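Side-chain contacts in periplasmic solute binding protein (Candidatus liberibacter, PDB 4CL2), which probably captures manganese or zinc ions in the periplasm and delivers them to a membrane transporter for uptake into the cell: residues A[12-17]-A[119-124]; A[19-24]-A[141-146]. One frame throughout, in Å; residues are numbered along the deposited sequence. Where two conformers were deposited one is given.

Contact 1: A[12-17]-A[119-124]; sequences SIIGDI and ENIRKA
I121, on helix 111-128, pushes its CD1 methyl between I14 and I17, two residues one turn apart on helix 12-22. The closer meeting is with I17, whose CG2 lies 3.6 Å from I121 CD1; the CG2 of I14 stands farther off, at 4.2 Å from the same methyl. The two branches of I17 divide its work: CG2, anti to the backbone N, is the one that touches, while CG1 takes the place beside that N (chi1 -71°). I121 has nearly the same rotamer but uses its other arm, with CG1 extended on to CD1 (chi2 166°), so the long branch of one isoleucine ends against the short branch of the other and the two side chains cross at about a right angle. I14 is turned to the flank of the contact and adds a second wall for CD1. L58 of strand 56-59 touches both I14 and I121, which sets the meeting of the two helices against the parallel sheet. Around them, I17 also touches Y259 of helix 259-274, and I121 touches V84. No hydrogen bond or charge pair joins 12-17 to 119-124, and the three touching isoleucines are buried. Cohesion here therefore comes from methyl packing and exclusion of water, not from any directional bond.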
ATOM      1  N   SER A  12      -7.815  -1.132  -4.915  1.00 13.49           N
ATOM      2  CA  SER A  12      -8.538  -1.905  -3.897  1.00 15.10           C
ATOM      3  C   SER A  12      -8.256  -1.472  -2.488  1.00 13.55           C
ATOM      4  O   SER A  12      -9.152  -1.456  -1.644  1.00 15.21           O
ATOM      5  CB  SER A  12      -8.216  -3.418  -4.044  1.00 15.91           C
ATOM      6  OG  SER A  12      -6.802  -3.698  -4.034  1.00 14.91           O
ATOM      7  N   ILE A  13      -7.021  -1.123  -2.186  1.00 14.73           N
ATOM      8  CA  ILE A  13      -6.682  -0.768  -0.822  1.00 13.39           C
ATOM      9  C   ILE A  13      -7.441   0.482  -0.396  1.00 14.11           C
ATOM     10  O   ILE A  13      -8.018   0.522   0.702  1.00 14.09           O
ATOM     11  CB  ILE A  13      -5.200  -0.595  -0.634  1.00 15.52           C
ATOM     12  CG1 ILE A  13      -4.539  -1.996  -0.830  1.00 16.99           C
ATOM     13  CG2 ILE A  13      -4.879   0.096   0.703  1.00 16.53           C
ATOM     14  CD1 ILE A  13      -3.028  -1.946  -0.576  1.00 18.97           C
ATOM     15  N   ILE A  14      -7.460   1.492  -1.241  1.00 14.86           N
ATOM     16  CA  ILE A  14      -8.217   2.709  -0.906  1.00 12.63           C
ATOM     17  C   ILE A  14      -9.716   2.492  -0.845  1.00 11.69           C
ATOM     18  O   ILE A  14     -10.402   2.979   0.060  1.00 12.97           O
ATOM     19  CB  ILE A  14      -7.823   3.863  -1.865  1.00 14.29           C
ATOM     20  CG1 ILE A  14      -6.331   4.202  -1.687  1.00 16.17           C
ATOM     21  CG2 ILE A  14      -8.696   5.092  -1.679  1.00 15.89           C
ATOM     22  CD1 ILE A  14      -5.823   5.263  -2.666  1.00 16.23           C
ATOM     23  N   GLY A  15     -10.244   1.657  -1.742  1.00 12.65           N
ATOM     24  CA  GLY A  15     -11.634   1.295  -1.675  1.00 14.45           C
ATOM     25  C   GLY A  15     -12.037   0.674  -0.372  1.00 13.68           C
ATOM     26  O   GLY A  15     -13.107   1.006   0.205  1.00 13.79           O
ATOM     27  N   ASP A  16     -11.206  -0.233   0.142  1.00 13.88           N
ATOM     28  CA  ASP A  16     -11.527  -0.915   1.386  1.00 15.80           C
ATOM     29  C   ASP A  16     -11.447   0.032   2.598  1.00 13.82           C
ATOM     30  O   ASP A  16     -12.306  -0.000   3.518  1.00 14.38           O
ATOM     31  CB  ASP A  16     -10.596  -2.120   1.593  1.00 14.26           C
ATOM     32  CG  ASP A  16     -10.917  -2.850   2.860  1.00 15.76           C
ATOM     33  OD1 ASP A  16     -11.942  -3.558   2.927  1.00 15.30           O
ATOM     34  OD2 ASP A  16     -10.163  -2.676   3.833  1.00 14.72           O
ATOM     35  N   ILE A  17     -10.454   0.924   2.593  1.00 13.43           N
ATOM     36  CA  ILE A  17     -10.348   1.937   3.669  1.00 14.01           C
ATOM     37  C   ILE A  17     -11.586   2.792   3.665  1.00 14.92           C
ATOM     38  O   ILE A  17     -12.237   3.035   4.690  1.00 14.65           O
ATOM     39  CB  ILE A  17      -9.096   2.802   3.476  1.00 14.40           C
ATOM     40  CG1 ILE A  17      -7.851   1.980   3.765  1.00 14.19           C
ATOM     41  CG2 ILE A  17      -9.134   3.993   4.466  1.00 14.19           C
ATOM     42  CD1 ILE A  17      -6.603   2.620   3.229  1.00 13.59           C
ATOM     43  N   GLU A 119      -7.621   9.656   7.882  1.00 15.60           N
ATOM     44  CA  GLU A 119      -7.956  11.046   8.180  1.00 17.78           C
ATOM     45  C   GLU A 119      -8.285  11.798   6.903  1.00 15.77           C
ATOM     46  O   GLU A 119      -9.259  12.571   6.854  1.00 14.94           O
ATOM     47  CB  GLU A 119      -6.843  11.724   8.982  1.00 19.81           C
ATOM     48  CG  GLU A 119      -7.038  13.219   9.078  1.00 18.98           C
ATOM     49  CD  GLU A 119      -8.319  13.653   9.758  1.00 20.72           C
ATOM     50  OE1 GLU A 119      -9.009  12.807  10.408  1.00 19.07           O
ATOM     51  OE2 GLU A 119      -8.680  14.842   9.597  1.00 20.53           O
ATOM     52  N   ASN A 120      -7.455  11.625   5.856  1.00 15.99           N
ATOM     53  CA  ASN A 120      -7.717  12.378   4.633  1.00 14.48           C
ATOM     54  C   ASN A 120      -9.015  11.908   4.003  1.00 12.99           C
ATOM     55  O   ASN A 120      -9.739  12.725   3.375  1.00 14.96           O
ATOM     56  CB  ASN A 120      -6.550  12.176   3.641  1.00 14.86           C
ATOM     57  CG  ASN A 120      -5.356  13.011   4.032  1.00 18.56           C
ATOM     58  OD1 ASN A 120      -5.523  14.038   4.675  1.00 19.72           O
ATOM     59  ND2 ASN A 120      -4.167  12.576   3.702  1.00 16.65           N
ATOM     60  N   ILE A 121      -9.334  10.630   4.113  1.00 12.38           N
ATOM     61  CA  ILE A 121     -10.567  10.115   3.505  1.00 12.92           C
ATOM     62  C   ILE A 121     -11.781  10.597   4.336  1.00 13.57           C
ATOM     63  O   ILE A 121     -12.815  11.005   3.781  1.00 13.20           O
ATOM     64  CB  ILE A 121     -10.523   8.584   3.309  1.00 11.92           C
ATOM     65  CG1 ILE A 121      -9.508   8.256   2.213  1.00 13.22           C
ATOM     66  CG2 ILE A 121     -11.898   8.021   2.884  1.00 15.11           C
ATOM     67  CD1 ILE A 121      -9.117   6.804   2.148  1.00 15.31           C
ATOM     68  N   ARG A 122     -11.663  10.520   5.652  1.00 14.80           N
ATOM     69  CA  ARG A 122     -12.702  11.078   6.544  1.00 14.28           C
ATOM     70  C   ARG A 122     -13.007  12.544   6.184  1.00 15.09           C
ATOM     71  O   ARG A 122     -14.174  12.951   6.018  1.00 16.61           O
ATOM     72  CB  ARG A 122     -12.302  10.972   8.010  1.00 14.57           C
ATOM     73  CG  ARG A 122     -13.357  11.546   8.942  1.00 16.18           C
ATOM     74  CD  ARG A 122     -12.768  12.058  10.235  1.00 15.84           C
ATOM     75  NE  ARG A 122     -11.858  13.214  10.001  1.00 17.75           N
ATOM     76  CZ  ARG A 122     -12.250  14.430   9.659  1.00 17.62           C
ATOM     77  NH1 ARG A 122     -13.516  14.741   9.533  1.00 20.61           N
ATOM     78  NH2 ARG A 122     -11.356  15.377   9.434  1.00 20.33           N
ATOM     79  N   LYS A 123     -11.943  13.342   6.033  1.00 13.85           N
ATOM     80  CA  LYS A 123     -12.095  14.747   5.708  1.00 15.92           C
ATOM     81  C   LYS A 123     -12.794  14.945   4.386  1.00 15.37           C
ATOM     82  O   LYS A 123     -13.695  15.781   4.274  1.00 17.50           O
ATOM     83  CB  LYS A 123     -10.688  15.406   5.741  1.00 18.90           C
ATOM     84  CG  LYS A 123     -10.771  16.898   5.514  1.00 24.32           C
ATOM     85  CD  LYS A 123      -9.388  17.575   5.573  1.00 33.67           C
ATOM     86  CE  LYS A 123      -8.259  16.830   6.238  1.00 44.47           C
ATOM     87  NZ  LYS A 123      -6.988  17.616   6.002  1.00 50.97           N
ATOM     88  N   ALA A 124     -12.392  14.170   3.371  1.00 14.60           N
ATOM     89  CA  ALA A 124     -13.022  14.308   2.060  1.00 16.16           C
ATOM     90  C   ALA A 124     -14.490  13.872   2.042  1.00 16.43           C
ATOM     91  O   ALA A 124     -15.337  14.523   1.428  1.00 16.79           O
ATOM     92  CB  ALA A 124     -12.192  13.545   1.028  1.00 14.80           C
TER

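Contact 2: A[19-24]-A[141-146]; sequences QNIAKD and REYSEK
Helix 133-158, the long helix that links the two lobes in this family of metal-binding proteins, meets the C-terminal end of helix 12-22 through an amide-on-ring stack. N20 lies over one face of the Y143 ring: its CB sits 3.5 Å from the ring centroid and only 9° off the normal, a CH-pi contact. From CB, over the ring centre, the carboxamide runs outward above the CD1-CE1 bond, with N20 CG 3.4 Å from Y143 CE1, and the amide and ring planes are just 3° apart. Y143 reaches this position because its CG is anti to the backbone N (chi1 -178°), which lays the ring beneath N20. Both ends of the amide have polar partners: ND2 bonds to the carbonyl oxygen of D16 one turn back, and OD1 accepts a bond from a water at 2.8 Å. A further link from that water to K146 NZ is doubtful. I21 meets the ring obliquely, its CG1 4.4 Å from Y143 CD2. Just past the helix end, K23 NZ comes to 4.3 Å from E142 OE1, near enough for attraction but too far for a salt bridge. Y143 also touches I118 of helix 111-128 and Y259 of helix 259-274, while I21 packs on L125, placing the stack where these helices converge on helix 12-22.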
ATOM      1  N   GLN A  19     -14.616   2.163   2.472  1.00 14.20           N
ATOM      2  CA  GLN A  19     -15.771   1.404   2.933  1.00 14.84           C
ATOM      3  C   GLN A  19     -15.833   1.338   4.425  1.00 16.55           C
ATOM      4  O   GLN A  19     -16.914   1.387   4.991  1.00 15.68           O
ATOM      5  CB  GLN A  19     -15.751  -0.005   2.341  1.00 16.64           C
ATOM      6  CG  GLN A  19     -16.914  -0.899   2.731  1.00 22.95           C
ATOM      7  CD  GLN A  19     -18.276  -0.375   2.267  1.00 29.59           C
ATOM      8  OE1 GLN A  19     -18.402   0.329   1.272  1.00 30.33           O
ATOM      9  NE2 GLN A  19     -19.300  -0.701   3.025  1.00 30.83           N
ATOM     10  N   ASN A  20     -14.694   1.249   5.096  1.00 14.33           N
ATOM     11  CA  ASN A  20     -14.745   1.197   6.550  1.00 15.76           C
ATOM     12  C   ASN A  20     -15.094   2.521   7.203  1.00 17.21           C
ATOM     13  O   ASN A  20     -15.623   2.566   8.323  1.00 17.45           O
ATOM     14  CB  ASN A  20     -13.419   0.707   7.083  1.00 15.88           C
ATOM     15  CG  ASN A  20     -13.335  -0.784   7.041  1.00 16.22           C
ATOM     16  OD1 ASN A  20     -13.902  -1.494   7.894  1.00 18.96           O
ATOM     17  ND2 ASN A  20     -12.704  -1.295   6.014  1.00 16.44           N
ATOM     18  N   ILE A  21     -14.813   3.625   6.517  1.00 14.93           N
ATOM     19  CA  ILE A  21     -15.163   4.933   7.046  1.00 14.73           C
ATOM     20  C   ILE A  21     -16.614   5.283   6.699  1.00 16.96           C
ATOM     21  O   ILE A  21     -17.310   5.880   7.501  1.00 16.40           O
ATOM     22  CB  ILE A  21     -14.154   5.997   6.580  1.00 15.28           C
ATOM     23  CG1 ILE A  21     -12.694   5.644   7.035  1.00 14.84           C
ATOM     24  CG2 ILE A  21     -14.529   7.392   7.038  1.00 16.34           C
ATOM     25  CD1 ILE A  21     -11.665   6.251   6.134  1.00 15.44           C
ATOM     26  N   ALA A  22     -17.065   4.933   5.494  1.00 16.23           N
ATOM     27  CA  ALA A  22     -18.374   5.358   5.056  1.00 16.01           C
ATOM     28  C   ALA A  22     -19.482   4.398   5.442  1.00 19.23           C
ATOM     29  O   ALA A  22     -20.611   4.814   5.621  1.00 20.18           O
ATOM     30  CB  ALA A  22     -18.355   5.524   3.575  1.00 15.20           C
ATOM     31  N   LYS A  23     -19.174   3.124   5.612  1.00 17.90           N
ATOM     32  CA  LYS A  23     -20.156   2.102   5.969  1.00 19.73           C
ATOM     33  C   LYS A  23     -21.474   2.238   5.255  1.00 26.55           C
ATOM     34  O   LYS A  23     -22.535   2.281   5.881  1.00 31.65           O
ATOM     35  CB  LYS A  23     -20.416   2.089   7.432  1.00 25.48           C
ATOM     36  CG  LYS A  23     -19.205   1.751   8.210  1.00 28.85           C
ATOM     37  CD  LYS A  23     -19.584   1.731   9.659  1.00 39.51           C
ATOM     38  CE  LYS A  23     -18.696   0.774  10.414  1.00 52.67           C
ATOM     39  NZ  LYS A  23     -19.490   0.247  11.558  1.00 60.14           N
ATOM     40  N   ASP A  24     -21.416   2.312   3.962  1.00 26.73           N
ATOM     41  CA  ASP A  24     -22.752   2.367   3.234  1.00 30.12           C
ATOM     42  C   ASP A  24     -23.540   3.685   3.273  1.00 23.64           C
ATOM     43  O   ASP A  24     -24.621   3.759   2.628  1.00 22.73           O
ATOM     44  CB  ASP A  24     -23.707   1.213   3.592  1.00 31.74           C
ATOM     45  CG  ASP A  24     -23.102  -0.168   3.340  1.00 40.91           C
ATOM     46  OD1 ASP A  24     -22.363  -0.379   2.346  1.00 35.64           O
ATOM     47  OD2 ASP A  24     -23.396  -1.068   4.137  1.00 52.06           O
ATOM     48  N   ARG A 141     -12.680   7.017  13.699  1.00 15.65           N
ATOM     49  CA  ARG A 141     -11.990   6.706  14.968  1.00 16.49           C
ATOM     50  C   ARG A 141     -12.038   5.187  15.233  1.00 17.84           C
ATOM     51  O   ARG A 141     -11.048   4.582  15.547  1.00 16.49           O
ATOM     52  CB  ARG A 141     -12.531   7.490  16.115  1.00 16.73           C
ATOM     53  CG  ARG A 141     -11.888   7.158  17.469  1.00 17.91           C
ATOM     54  CD  ARG A 141     -12.615   6.028  18.227  1.00 18.55           C
ATOM     55  NE  ARG A 141     -13.902   6.453  18.601  1.00 19.82           N
ATOM     56  CZ  ARG A 141     -14.838   5.649  19.123  1.00 23.94           C
ATOM     57  NH1 ARG A 141     -14.557   4.348  19.279  1.00 25.89           N
ATOM     58  NH2 ARG A 141     -15.988   6.110  19.411  1.00 27.20           N
ATOM     59  N   GLU A 142     -13.221   4.592  15.085  1.00 18.30           N
ATOM     60  CA  GLU A 142     -13.331   3.142  15.260  1.00 18.50           C
ATOM     61  C   GLU A 142     -12.385   2.398  14.397  1.00 15.18           C
ATOM     62  O   GLU A 142     -11.767   1.410  14.816  1.00 16.98           O
ATOM     63  CB  GLU A 142     -14.766   2.645  15.035  1.00 17.88           C
ATOM     64  CG  GLU A 142     -15.691   3.040  16.181  1.00 24.43           C
ATOM     65  CD  GLU A 142     -17.122   2.551  16.021  1.00 30.62           C
ATOM     66  OE1 GLU A 142     -17.519   2.206  14.874  1.00 33.68           O
ATOM     67  OE2 GLU A 142     -17.841   2.581  17.039  1.00 31.23           O
ATOM     68  N   TYR A 143     -12.312   2.758  13.124  1.00 16.49           N
ATOM     69  CA  TYR A 143     -11.459   2.020  12.215  1.00 15.24           C
ATOM     70  C   TYR A 143      -9.940   2.235  12.493  1.00 14.38           C
ATOM     71  O   TYR A 143      -9.126   1.285  12.436  1.00 14.59           O
ATOM     72  CB  TYR A 143     -11.810   2.400  10.786  1.00 15.76           C
ATOM     73  CG  TYR A 143     -11.029   1.667   9.728  1.00 13.21           C
ATOM     74  CD1 TYR A 143     -11.032   0.270   9.666  1.00 15.25           C
ATOM     75  CD2 TYR A 143     -10.358   2.340   8.756  1.00 13.02           C
ATOM     76  CE1 TYR A 143     -10.334  -0.410   8.626  1.00 13.20           C
ATOM     77  CE2 TYR A 143      -9.671   1.684   7.758  1.00 12.62           C
ATOM     78  CZ  TYR A 143      -9.649   0.303   7.704  1.00 14.95           C
ATOM     79  OH  TYR A 143      -9.013  -0.364   6.676  1.00 15.22           O
ATOM     80  N   SER A 144      -9.560   3.487  12.808  1.00 16.09           N
ATOM     81  CA  SER A 144      -8.201   3.774  13.203  1.00 14.68           C
ATOM     82  C   SER A 144      -7.785   2.895  14.421  1.00 15.46           C
ATOM     83  O   SER A 144      -6.713   2.334  14.455  1.00 15.66           O
ATOM     84  CB  SER A 144      -8.121   5.271  13.582  1.00 15.50           C
ATOM     85  OG  SER A 144      -8.268   6.098  12.440  1.00 17.91           O
ATOM     86  N   GLU A 145      -8.682   2.767  15.402  1.00 17.38           N
ATOM     87  CA  GLU A 145      -8.444   1.962  16.564  1.00 19.87           C
ATOM     88  C   GLU A 145      -8.369   0.493  16.242  1.00 17.51           C
ATOM     89  O   GLU A 145      -7.529  -0.206  16.789  1.00 18.21           O
ATOM     90  CB  GLU A 145      -9.484   2.207  17.683  1.00 22.84           C
ATOM     91  CG  GLU A 145      -9.512   3.616  18.260  1.00 32.42           C
ATOM     92  CD  GLU A 145      -8.139   4.248  18.532  1.00 48.59           C
ATOM     93  OE1 GLU A 145      -7.282   3.569  19.164  1.00 47.75           O
ATOM     94  OE2 GLU A 145      -7.951   5.438  18.110  1.00 49.81           O
ATOM     95  N   LYS A 146      -9.229   0.020  15.354  0.50 17.03           N
ATOM     96  CA  LYS A 146      -9.130  -1.378  14.949  0.50 17.47           C
ATOM     97  C   LYS A 146      -7.770  -1.711  14.309  0.50 15.80           C
ATOM     98  O   LYS A 146      -7.189  -2.739  14.607  0.50 17.85           O
ATOM     99  CB  LYS A 146     -10.268  -1.684  13.966  0.50 18.22           C
ATOM    100  CG  LYS A 146     -10.478  -3.150  13.696  0.50 17.82           C
ATOM    101  CD  LYS A 146     -11.693  -3.365  12.782  0.50 20.89           C
ATOM    102  CE  LYS A 146     -12.005  -4.854  12.591  0.50 24.74           C
ATOM    103  NZ  LYS A 146     -13.218  -4.884  11.715  0.50 29.01           N
TER
HETATM  104  O   HOH W   1     -12.839  -3.312   9.806  1.00 49.33           O

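The two contacts lie side by side, their centres about 9 Å apart, and share helix 12-22. Contact 1 uses its first half against helix 111-128; contact 2 uses its last turn and the loop residues after it against helix 133-158, which follows 111-128 in the chain. Their segments alternate along the sequence, 12-17, 19-24, 119-124, then 141-146. They meet directly where I121 CG2 packs 3.7 Å from I21 CD1, and I17 CG1 comes within 3.9 Å of Y143 OH. Helix 12-22 is thus packed against both the interlobe helix and the one preceding it, beside the four-stranded sheet that contains L58. Both contacts are packing within the fold; neither supplies a metal ligand, the manganese ion being about 13 Å from the I14 side chain.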